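Local structure of VIN1 (Oscarella pearsei, 6BFI) at residues L368-V379 with H413-V424; P382-A390 with N402-H413. The protein binds actin filaments and may play a role in cell-cell adhesion, as a sponge member of the vinculin/alpha-catenin family. One frame throughout, in Å; residues are numbered along the deposited sequence.

How the contacts relate
Contacts 1 and 2 both lie on helix 399-427, and their centres are 18 Å apart. In contact 1 the C-terminal end of helix 344-375 runs antiparallel to 413-424, and the residues after it add contacts; in contact 2 the short helix 381-390, next in the chain, likewise runs antiparallel to 402-413. Contact 2 is therefore nested inside the loop that contact 1 closes, and H413 serves both, bonding to V379 in one and lying against P382 in the other. Contact 1 is wider (axes 10.2 Å apart) and partly ionic; contact 2 is closer (8.6 Å) and has no hydrogen bond across it. Helix 466-493 touches residues of both.

Contact 1: L368-V379 with H413-V424; sequences LAERVATDFVNV and HTARLADTAELV
The guanidinium of R371 lies between R416 on one face and L423 CD2 on the other, with T420 OG1 at its edge. The two guanidinium groups are stacked, centres 3.6 Å apart and planes 19° from parallel; D375, bridging both arginines, probably balances the pair. Its OD2 accepts from R371 NE at 3.0 Å, on the syn side, and forms a salt bridge with R416 NE, although the individual R416 bonds to the carboxylate are weak. T420 OG1 receives R371 NH2 at 2.8 Å, nearly in the guanidinium plane; its modelled 2.3 Å separation from D375 OD2 is doubtfully short. Bends at chi2 and chi3 of R371 curl its chain so that NE faces D375, one turn on, while NH1 goes to the carbonyl of L308.

The F376 ring carries L417 CD2 almost centrally over one face, 3.6 Å from the centroid, a CH-pi contact; T420 CG2 meets its edge. T420 can serve both sides because its CG2, anti to the backbone N (chi1 -70° for OG1), points to the ring while OG1 faces the charges. H413 NE2 donates to V379 O at 3.0 Å, tying H413 to the connection between helix 344-375 and helix 381-390. At the other end L368 CD1 packs on L423 CD2 at 4.1 Å, and V372 CG2 meets V424 CG2, branched aliphatics suited to a buried seam. This is an antiparallel helix pair (axes at 162°) of an all-helical vinculin-family protein, its R371-D375-R416 salt-bridge network set beside an apolar seam. One carboxylate probably balances two guanidinium groups, which is likely to favour its ionised form.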
loop_
_atom_site.group_PDB
_atom_site.type_symbol
_atom_site.label_atom_id
_atom_site.label_comp_id
_atom_site.label_asym_id
_atom_site.label_seq_id
_atom_site.Cartn_x
_atom_site.Cartn_y
_atom_site.Cartn_z
ATOM N N LEU A 368 18.697 -2.254 10.882
ATOM C CA LEU A 368 17.615 -1.297 10.658
ATOM C C LEU A 368 17.039 -0.796 11.978
ATOM O O LEU A 368 16.797 0.408 12.144
ATOM C CB LEU A 368 16.521 -1.923 9.792
ATOM C CG LEU A 368 16.641 -1.652 8.291
ATOM C CD1 LEU A 368 17.956 -2.189 7.743
ATOM C CD2 LEU A 368 15.454 -2.244 7.544
ATOM N N ALA A 369 16.824 -1.705 12.934
ATOM C CA ALA A 369 16.351 -1.287 14.249
ATOM C C ALA A 369 17.342 -0.354 14.930
ATOM O O ALA A 369 16.941 0.516 15.712
ATOM C CB ALA A 369 16.080 -2.507 15.126
ATOM N N GLU A 370 18.638 -0.510 14.643
ATOM C CA GLU A 370 19.636 0.380 15.225
ATOM C C GLU A 370 19.578 1.762 14.585
ATOM O O GLU A 370 19.651 2.781 15.285
ATOM C CB GLU A 370 21.030 -0.228 15.076
ATOM C CG GLU A 370 22.024 0.241 16.124
ATOM C CD GLU A 370 23.442 -0.208 15.832
ATOM O OE1 GLU A 370 23.787 -0.351 14.640
ATOM O OE2 GLU A 370 24.212 -0.418 16.793
ATOM N N ARG A 371 19.445 1.817 13.256
ATOM C CA ARG A 371 19.248 3.099 12.586
ATOM C C ARG A 371 18.032 3.825 13.144
ATOM O O ARG A 371 18.079 5.038 13.381
ATOM C CB ARG A 371 19.097 2.893 11.079
ATOM C CG ARG A 371 20.410 2.892 10.309
ATOM C CD ARG A 371 20.990 4.295 10.185
ATOM N NE ARG A 371 20.143 5.170 9.380
ATOM C CZ ARG A 371 20.236 5.301 8.060
ATOM N NH1 ARG A 371 21.148 4.610 7.386
ATOM N NH2 ARG A 371 19.418 6.122 7.411
ATOM N N VAL A 372 16.936 3.098 13.369
ATOM C CA VAL A 372 15.748 3.732 13.934
ATOM C C VAL A 372 16.017 4.201 15.360
ATOM O O VAL A 372 15.627 5.310 15.747
ATOM C CB VAL A 372 14.549 2.775 13.863
ATOM C CG1 VAL A 372 13.351 3.365 14.587
ATOM C CG2 VAL A 372 14.213 2.483 12.416
ATOM N N ALA A 373 16.695 3.373 16.161
ATOM C CA ALA A 373 17.000 3.760 17.536
ATOM C C ALA A 373 17.865 5.013 17.594
ATOM O O ALA A 373 17.763 5.793 18.547
ATOM C CB ALA A 373 17.689 2.610 18.268
ATOM N N THR A 374 18.714 5.229 16.588
ATOM C CA THR A 374 19.588 6.396 16.603
ATOM C C THR A 374 18.886 7.636 16.062
ATOM O O THR A 374 18.942 8.710 16.673
ATOM C CB THR A 374 20.853 6.114 15.794
ATOM O OG1 THR A 374 21.547 4.999 16.365
ATOM C CG2 THR A 374 21.767 7.334 15.796
ATOM N N ASP A 375 18.216 7.507 14.915
ATOM C CA ASP A 375 17.738 8.689 14.204
ATOM C C ASP A 375 16.423 9.230 14.759
ATOM O O ASP A 375 16.173 10.437 14.664
ATOM C CB ASP A 375 17.594 8.372 12.715
ATOM C CG ASP A 375 18.897 7.900 12.088
ATOM O OD1 ASP A 375 19.970 8.112 12.694
ATOM O OD2 ASP A 375 18.850 7.320 10.982
ATOM N N PHE A 376 15.578 8.380 15.339
ATOM C CA PHE A 376 14.284 8.803 15.855
ATOM C C PHE A 376 14.282 8.983 17.368
ATOM O O PHE A 376 13.209 9.012 17.978
ATOM C CB PHE A 376 13.199 7.801 15.453
ATOM C CG PHE A 376 12.798 7.880 14.012
ATOM C CD1 PHE A 376 13.559 7.260 13.032
ATOM C CD2 PHE A 376 11.653 8.560 13.636
ATOM C CE1 PHE A 376 13.186 7.327 11.700
ATOM C CE2 PHE A 376 11.276 8.632 12.308
ATOM C CZ PHE A 376 12.043 8.015 11.340
ATOM N N VAL A 377 15.459 9.108 17.986
ATOM C CA VAL A 377 15.514 9.233 19.436
ATOM C C VAL A 377 14.982 10.582 19.910
ATOM O O VAL A 377 14.548 10.706 21.063
ATOM C CB VAL A 377 16.953 9.000 19.936
ATOM C CG1 VAL A 377 17.851 10.180 19.578
ATOM C CG2 VAL A 377 16.967 8.745 21.433
ATOM N N ASN A 378 14.985 11.596 19.038
ATOM C CA ASN A 378 14.589 12.950 19.423
ATOM C C ASN A 378 14.077 13.655 18.163
ATOM O O ASN A 378 14.762 14.476 17.550
ATOM C CB ASN A 378 15.751 13.707 20.063
ATOM C CG ASN A 378 15.330 15.034 20.651
ATOM O OD1 ASN A 378 14.146 15.365 20.676
ATOM N ND2 ASN A 378 16.299 15.798 21.144
ATOM N N VAL A 379 12.844 13.321 17.775
ATOM C CA VAL A 379 12.299 13.811 16.512
ATOM C C VAL A 379 12.021 15.310 16.583
ATOM O O VAL A 379 12.342 16.056 15.650
ATOM C CB VAL A 379 11.035 13.017 16.136
ATOM C CG1 VAL A 379 10.402 13.591 14.883
ATOM C CG2 VAL A 379 11.372 11.550 15.936
ATOM N N HIS A 413 18.751 16.853 10.228
ATOM C CA HIS A 413 17.924 15.961 11.034
ATOM C C HIS A 413 16.778 15.375 10.212
ATOM O O HIS A 413 16.649 14.152 10.081
ATOM C CB HIS A 413 17.393 16.712 12.256
ATOM C CG HIS A 413 16.478 15.898 13.118
ATOM N ND1 HIS A 413 16.897 14.776 13.798
ATOM C CD2 HIS A 413 15.165 16.050 13.414
ATOM C CE1 HIS A 413 15.882 14.270 14.475
ATOM N NE2 HIS A 413 14.819 15.024 14.259
ATOM N N THR A 414 15.936 16.240 9.642
ATOM C CA THR A 414 14.795 15.743 8.876
ATOM C C THR A 414 15.237 14.969 7.638
ATOM O O THR A 414 14.591 13.976 7.269
ATOM C CB THR A 414 13.869 16.900 8.491
ATOM O OG1 THR A 414 12.769 16.400 7.722
ATOM C CG2 THR A 414 14.612 17.958 7.682
ATOM N N ALA A 415 16.336 15.382 7.001
ATOM C CA ALA A 415 16.880 14.585 5.906
ATOM C C ALA A 415 17.239 13.182 6.381
ATOM O O ALA A 415 16.989 12.194 5.677
ATOM C CB ALA A 415 18.101 15.276 5.299
ATOM N N ARG A 416 17.811 13.074 7.585
ATOM C CA ARG A 416 18.160 11.761 8.118
ATOM C C ARG A 416 16.915 10.932 8.410
ATOM O O ARG A 416 16.900 9.718 8.161
ATOM C CB ARG A 416 19.010 11.915 9.377
ATOM C CG ARG A 416 19.499 10.602 9.956
ATOM C CD ARG A 416 20.434 9.887 8.994
ATOM N NE ARG A 416 21.117 8.774 9.644
ATOM C CZ ARG A 416 22.147 8.119 9.121
ATOM N NH1 ARG A 416 22.622 8.462 7.932
ATOM N NH2 ARG A 416 22.709 7.124 9.793
ATOM N N LEU A 417 15.866 11.564 8.944
ATOM C CA LEU A 417 14.614 10.846 9.173
ATOM C C LEU A 417 14.072 10.265 7.874
ATOM O O LEU A 417 13.699 9.086 7.813
ATOM C CB LEU A 417 13.578 11.769 9.814
ATOM C CG LEU A 417 13.854 12.261 11.232
ATOM C CD1 LEU A 417 12.683 13.100 11.726
ATOM C CD2 LEU A 417 14.126 11.091 12.168
ATOM N N ALA A 418 14.026 11.081 6.817
ATOM C CA ALA A 418 13.480 10.597 5.551
ATOM C C ALA A 418 14.358 9.507 4.944
ATOM O O ALA A 418 13.845 8.535 4.375
ATOM C CB ALA A 418 13.304 11.760 4.575
ATOM N N ASP A 419 15.683 9.649 5.060
ATOM C CA ASP A 419 16.583 8.612 4.562
ATOM C C ASP A 419 16.358 7.294 5.291
ATOM O O ASP A 419 16.296 6.230 4.664
ATOM C CB ASP A 419 18.038 9.059 4.704
ATOM C CG ASP A 419 18.453 10.040 3.625
ATOM O OD1 ASP A 419 17.560 10.644 2.993
ATOM O OD2 ASP A 419 19.672 10.207 3.410
ATOM N N THR A 420 16.228 7.346 6.619
ATOM C CA THR A 420 15.987 6.129 7.385
ATOM C C THR A 420 14.654 5.496 7.009
ATOM O O THR A 420 14.558 4.270 6.865
ATOM C CB THR A 420 16.045 6.435 8.881
ATOM O OG1 THR A 420 17.398 6.728 9.250
ATOM C CG2 THR A 420 15.551 5.248 9.698
ATOM N N ALA A 421 13.614 6.316 6.831
ATOM C CA ALA A 421 12.344 5.783 6.347
ATOM C C ALA A 421 12.519 5.085 5.004
ATOM O O ALA A 421 11.929 4.023 4.766
ATOM C CB ALA A 421 11.309 6.903 6.243
ATOM N N GLU A 422 13.344 5.653 4.119
ATOM C CA GLU A 422 13.589 5.017 2.828
ATOM C C GLU A 422 14.310 3.683 2.994
ATOM O O GLU A 422 13.992 2.711 2.296
ATOM C CB GLU A 422 14.391 5.952 1.924
ATOM C CG GLU A 422 14.837 5.313 0.617
ATOM C CD GLU A 422 13.670 4.862 -0.241
ATOM O OE1 GLU A 422 12.674 5.612 -0.333
ATOM O OE2 GLU A 422 13.745 3.753 -0.817
ATOM N N LEU A 423 15.282 3.619 3.909
ATOM C CA LEU A 423 15.993 2.366 4.150
ATOM C C LEU A 423 15.043 1.293 4.664
ATOM O O LEU A 423 15.066 0.151 4.195
ATOM C CB LEU A 423 17.136 2.586 5.143
ATOM C CG LEU A 423 17.885 1.320 5.569
ATOM C CD1 LEU A 423 18.585 0.682 4.378
ATOM C CD2 LEU A 423 18.880 1.614 6.679
ATOM N N VAL A 424 14.200 1.647 5.636
ATOM C CA VAL A 424 13.225 0.694 6.161
ATOM C C VAL A 424 12.285 0.231 5.055
ATOM O O VAL A 424 11.964 -0.959 4.950
ATOM C CB VAL A 424 12.454 1.320 7.340
ATOM C CG1 VAL A 424 11.183 0.539 7.623
ATOM C CG2 VAL A 424 13.336 1.368 8.574
#

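Contact 2: P382-A390 with N402-H413; sequences PIKALEDAA and NFAQKAKEFEAH
P382 sets its ring across the imidazole of H413, with CG 3.6 Å from the ring centroid, a CH-pi contact over one face. The histidine reaches this place because its CG stands anti to the backbone N (chi1 177°), and its second torsion turns a face to the proline. Were H413 replaced by an alanine, P382 CG would probably lose the ring face it packs on, and V379 O its imidazole donor.

One turn earlier, F410 lies beside I383, both side chains pointing the same way, and its CE1 comes 3.6 Å from I383 CB; W479 of helix 466-493 also meets the F410 ring. L386 is the central knob, seated in a hole formed by F403, K406, A407 and F410. With CG anti to the backbone N (chi1 175°), L386 extends so that CD1 lies over one face of F403, 4.1 Å from the centroid, and also 3.9 Å from A407 CB, where a small residue lets the methyl close on the opposing helix. Alanines suit the next positions for the same reason: A389 CB sits 3.9 Å from F403 CA, and A390 CB is 3.7 Å from F403 CE1. K406 lays its aliphatic chain along A385, CD to CB 3.7 Å, so that its methylenes pack at the border of the contact.

Helix axes 8.6 Å apart and 157° from parallel, with a leucine knob in its hole, make this a closely packed antiparallel helix pair, of the kind from which the helical bundles of the vinculin family are assembled.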
loop_
_atom_site.group_PDB
_atom_site.type_symbol
_atom_site.label_atom_id
_atom_site.label_comp_id
_atom_site.label_asym_id
_atom_site.label_seq_id
_atom_site.Cartn_x
_atom_site.Cartn_y
_atom_site.Cartn_z
ATOM N N PRO A 382 15.321 19.129 17.425
ATOM C CA PRO A 382 15.978 20.126 16.560
ATOM C C PRO A 382 15.055 21.222 16.050
ATOM O O PRO A 382 15.479 22.383 15.973
ATOM C CB PRO A 382 16.534 19.270 15.414
ATOM C CG PRO A 382 16.748 17.930 16.026
ATOM C CD PRO A 382 15.606 17.751 16.985
ATOM N N ILE A 383 13.809 20.899 15.694
ATOM C CA ILE A 383 12.916 21.943 15.198
ATOM C C ILE A 383 12.499 22.871 16.333
ATOM O O ILE A 383 12.253 24.065 16.110
ATOM C CB ILE A 383 11.694 21.337 14.480
ATOM C CG1 ILE A 383 10.943 22.426 13.706
ATOM C CG2 ILE A 383 10.755 20.665 15.467
ATOM C CD1 ILE A 383 9.720 21.925 12.964
ATOM N N LYS A 384 12.420 22.352 17.562
ATOM C CA LYS A 384 12.164 23.217 18.707
ATOM C C LYS A 384 13.340 24.150 18.954
ATOM O O LYS A 384 13.149 25.336 19.252
ATOM C CB LYS A 384 11.875 22.373 19.949
ATOM C CG LYS A 384 11.559 23.189 21.188
ATOM C CD LYS A 384 10.342 24.069 20.962
ATOM C CE LYS A 384 10.006 24.877 22.202
ATOM N NZ LYS A 384 8.831 25.764 21.976
ATOM N N ALA A 385 14.565 23.634 18.822
ATOM C CA ALA A 385 15.745 24.484 18.937
ATOM C C ALA A 385 15.771 25.550 17.848
ATOM O O ALA A 385 16.219 26.677 18.092
ATOM C CB ALA A 385 17.012 23.630 18.883
ATOM N N LEU A 386 15.288 25.219 16.646
ATOM C CA LEU A 386 15.216 26.217 15.584
ATOM C C LEU A 386 14.176 27.286 15.898
ATOM O O LEU A 386 14.431 28.481 15.708
ATOM C CB LEU A 386 14.905 25.545 14.248
ATOM C CG LEU A 386 14.678 26.498 13.070
ATOM C CD1 LEU A 386 15.949 27.264 12.730
ATOM C CD2 LEU A 386 14.166 25.741 11.859
ATOM N N GLU A 387 12.997 26.877 16.381
ATOM C CA GLU A 387 11.973 27.856 16.732
ATOM C C GLU A 387 12.448 28.775 17.853
ATOM O O GLU A 387 12.204 29.987 17.817
ATOM C CB GLU A 387 10.676 27.152 17.133
ATOM C CG GLU A 387 9.500 28.104 17.326
ATOM C CD GLU A 387 8.335 27.468 18.064
ATOM O OE1 GLU A 387 8.574 26.758 19.063
ATOM O OE2 GLU A 387 7.180 27.677 17.641
ATOM N N ASP A 388 13.130 28.217 18.857
ATOM C CA ASP A 388 13.681 29.053 19.919
ATOM C C ASP A 388 14.789 29.960 19.401
ATOM O O ASP A 388 14.950 31.083 19.892
ATOM C CB ASP A 388 14.199 28.184 21.065
ATOM C CG ASP A 388 13.095 27.403 21.748
ATOM O OD1 ASP A 388 11.922 27.817 21.640
ATOM O OD2 ASP A 388 13.399 26.379 22.396
ATOM N N ALA A 389 15.560 29.494 18.414
ATOM C CA ALA A 389 16.586 30.344 17.818
ATOM C C ALA A 389 15.962 31.519 17.079
ATOM O O ALA A 389 16.498 32.634 17.106
ATOM C CB ALA A 389 17.469 29.523 16.879
ATOM N N ALA A 390 14.826 31.290 16.416
ATOM C CA ALA A 390 14.136 32.381 15.739
ATOM C C ALA A 390 13.538 33.371 16.730
ATOM O O ALA A 390 13.419 34.561 16.418
ATOM C CB ALA A 390 13.045 31.825 14.826
ATOM N N ASN A 402 23.469 31.488 15.800
ATOM C CA ASN A 402 22.660 30.448 16.429
ATOM C C ASN A 402 21.560 29.973 15.490
ATOM O O ASN A 402 21.332 28.766 15.340
ATOM C CB ASN A 402 22.058 30.969 17.735
ATOM C CG ASN A 402 23.086 31.106 18.839
ATOM O OD1 ASN A 402 24.285 30.949 18.610
ATOM N ND2 ASN A 402 22.621 31.403 20.047
ATOM N N PHE A 403 20.869 30.912 14.841
ATOM C CA PHE A 403 19.788 30.536 13.939
ATOM C C PHE A 403 20.310 29.725 12.760
ATOM O O PHE A 403 19.674 28.755 12.336
ATOM C CB PHE A 403 19.050 31.779 13.446
ATOM C CG PHE A 403 17.884 31.466 12.554
ATOM C CD1 PHE A 403 16.645 31.170 13.096
ATOM C CD2 PHE A 403 18.030 31.452 11.178
ATOM C CE1 PHE A 403 15.571 30.876 12.280
ATOM C CE2 PHE A 403 16.960 31.159 10.360
ATOM C CZ PHE A 403 15.729 30.870 10.912
ATOM N N ALA A 404 21.465 30.110 12.215
ATOM C CA ALA A 404 22.044 29.366 11.103
ATOM C C ALA A 404 22.396 27.946 11.524
ATOM O O ALA A 404 22.071 26.978 10.824
ATOM C CB ALA A 404 23.279 30.094 10.571
ATOM N N GLN A 405 23.051 27.801 12.680
ATOM C CA GLN A 405 23.462 26.475 13.131
ATOM C C GLN A 405 22.255 25.586 13.408
ATOM O O GLN A 405 22.213 24.426 12.980
ATOM C CB GLN A 405 24.348 26.592 14.371
ATOM C CG GLN A 405 24.881 25.255 14.856
ATOM C CD GLN A 405 26.270 25.356 15.447
ATOM O OE1 GLN A 405 26.532 26.194 16.310
ATOM N NE2 GLN A 405 27.174 24.506 14.975
ATOM N N LYS A 406 21.257 26.115 14.122
ATOM C CA LYS A 406 20.053 25.333 14.391
ATOM C C LYS A 406 19.310 24.994 13.106
ATOM O O LYS A 406 18.703 23.921 13.002
ATOM C CB LYS A 406 19.132 26.086 15.351
ATOM C CG LYS A 406 19.750 26.405 16.705
ATOM C CD LYS A 406 20.049 25.147 17.500
ATOM C CE LYS A 406 20.605 25.485 18.876
ATOM N NZ LYS A 406 20.811 24.262 19.703
ATOM N N ALA A 407 19.352 25.887 12.116
ATOM C CA ALA A 407 18.691 25.618 10.844
ATOM C C ALA A 407 19.366 24.468 10.108
ATOM O O ALA A 407 18.696 23.540 9.637
ATOM C CB ALA A 407 18.679 26.881 9.983
ATOM N N LYS A 408 20.697 24.510 9.998
ATOM C CA LYS A 408 21.403 23.435 9.308
ATOM C C LYS A 408 21.242 22.112 10.045
ATOM O O LYS A 408 21.054 21.058 9.419
ATOM C CB LYS A 408 22.882 23.789 9.151
ATOM C CG LYS A 408 23.587 22.981 8.077
ATOM C CD LYS A 408 22.869 23.126 6.743
ATOM C CE LYS A 408 23.491 22.247 5.671
ATOM N NZ LYS A 408 22.746 22.344 4.384
ATOM N N GLU A 409 21.296 22.150 11.380
ATOM C CA GLU A 409 21.066 20.936 12.156
ATOM C C GLU A 409 19.665 20.387 11.919
ATOM O O GLU A 409 19.477 19.167 11.845
ATOM C CB GLU A 409 21.297 21.203 13.644
ATOM C CG GLU A 409 22.762 21.339 14.025
ATOM C CD GLU A 409 22.960 21.577 15.510
ATOM O OE1 GLU A 409 21.956 21.810 16.217
ATOM O OE2 GLU A 409 24.119 21.529 15.969
ATOM N N PHE A 410 18.668 21.269 11.787
ATOM C CA PHE A 410 17.319 20.792 11.492
ATOM C C PHE A 410 17.256 20.137 10.117
ATOM O O PHE A 410 16.669 19.059 9.960
ATOM C CB PHE A 410 16.301 21.928 11.573
ATOM C CG PHE A 410 14.966 21.569 10.976
ATOM C CD1 PHE A 410 14.029 20.866 11.714
ATOM C CD2 PHE A 410 14.660 21.904 9.664
ATOM C CE1 PHE A 410 12.806 20.520 11.161
ATOM C CE2 PHE A 410 13.444 21.559 9.111
ATOM C CZ PHE A 410 12.516 20.866 9.863
ATOM N N GLU A 411 17.837 20.788 9.106
ATOM C CA GLU A 411 17.807 20.229 7.756
ATOM C C GLU A 411 18.444 18.843 7.721
ATOM O O GLU A 411 17.876 17.899 7.153
ATOM C CB GLU A 411 18.508 21.176 6.781
ATOM C CG GLU A 411 17.745 22.468 6.522
ATOM C CD GLU A 411 16.652 22.310 5.478
ATOM O OE1 GLU A 411 16.784 22.907 4.390
ATOM O OE2 GLU A 411 15.664 21.590 5.740
ATOM N N ALA A 412 19.621 18.699 8.340
ATOM C CA ALA A 412 20.265 17.389 8.384
ATOM C C ALA A 412 19.440 16.387 9.182
ATOM O O ALA A 412 19.407 15.196 8.846
ATOM C CB ALA A 412 21.672 17.511 8.971
ATOM N N HIS A 413 18.751 16.853 10.228
ATOM C CA HIS A 413 17.924 15.961 11.034
ATOM C C HIS A 413 16.778 15.375 10.212
ATOM O O HIS A 413 16.649 14.152 10.081
ATOM C CB HIS A 413 17.393 16.712 12.256
ATOM C CG HIS A 413 16.478 15.898 13.118
ATOM N ND1 HIS A 413 16.897 14.776 13.798
ATOM C CD2 HIS A 413 15.165 16.050 13.414
ATOM C CE1 HIS A 413 15.882 14.270 14.475
ATOM N NE2 HIS A 413 14.819 15.024 14.259
#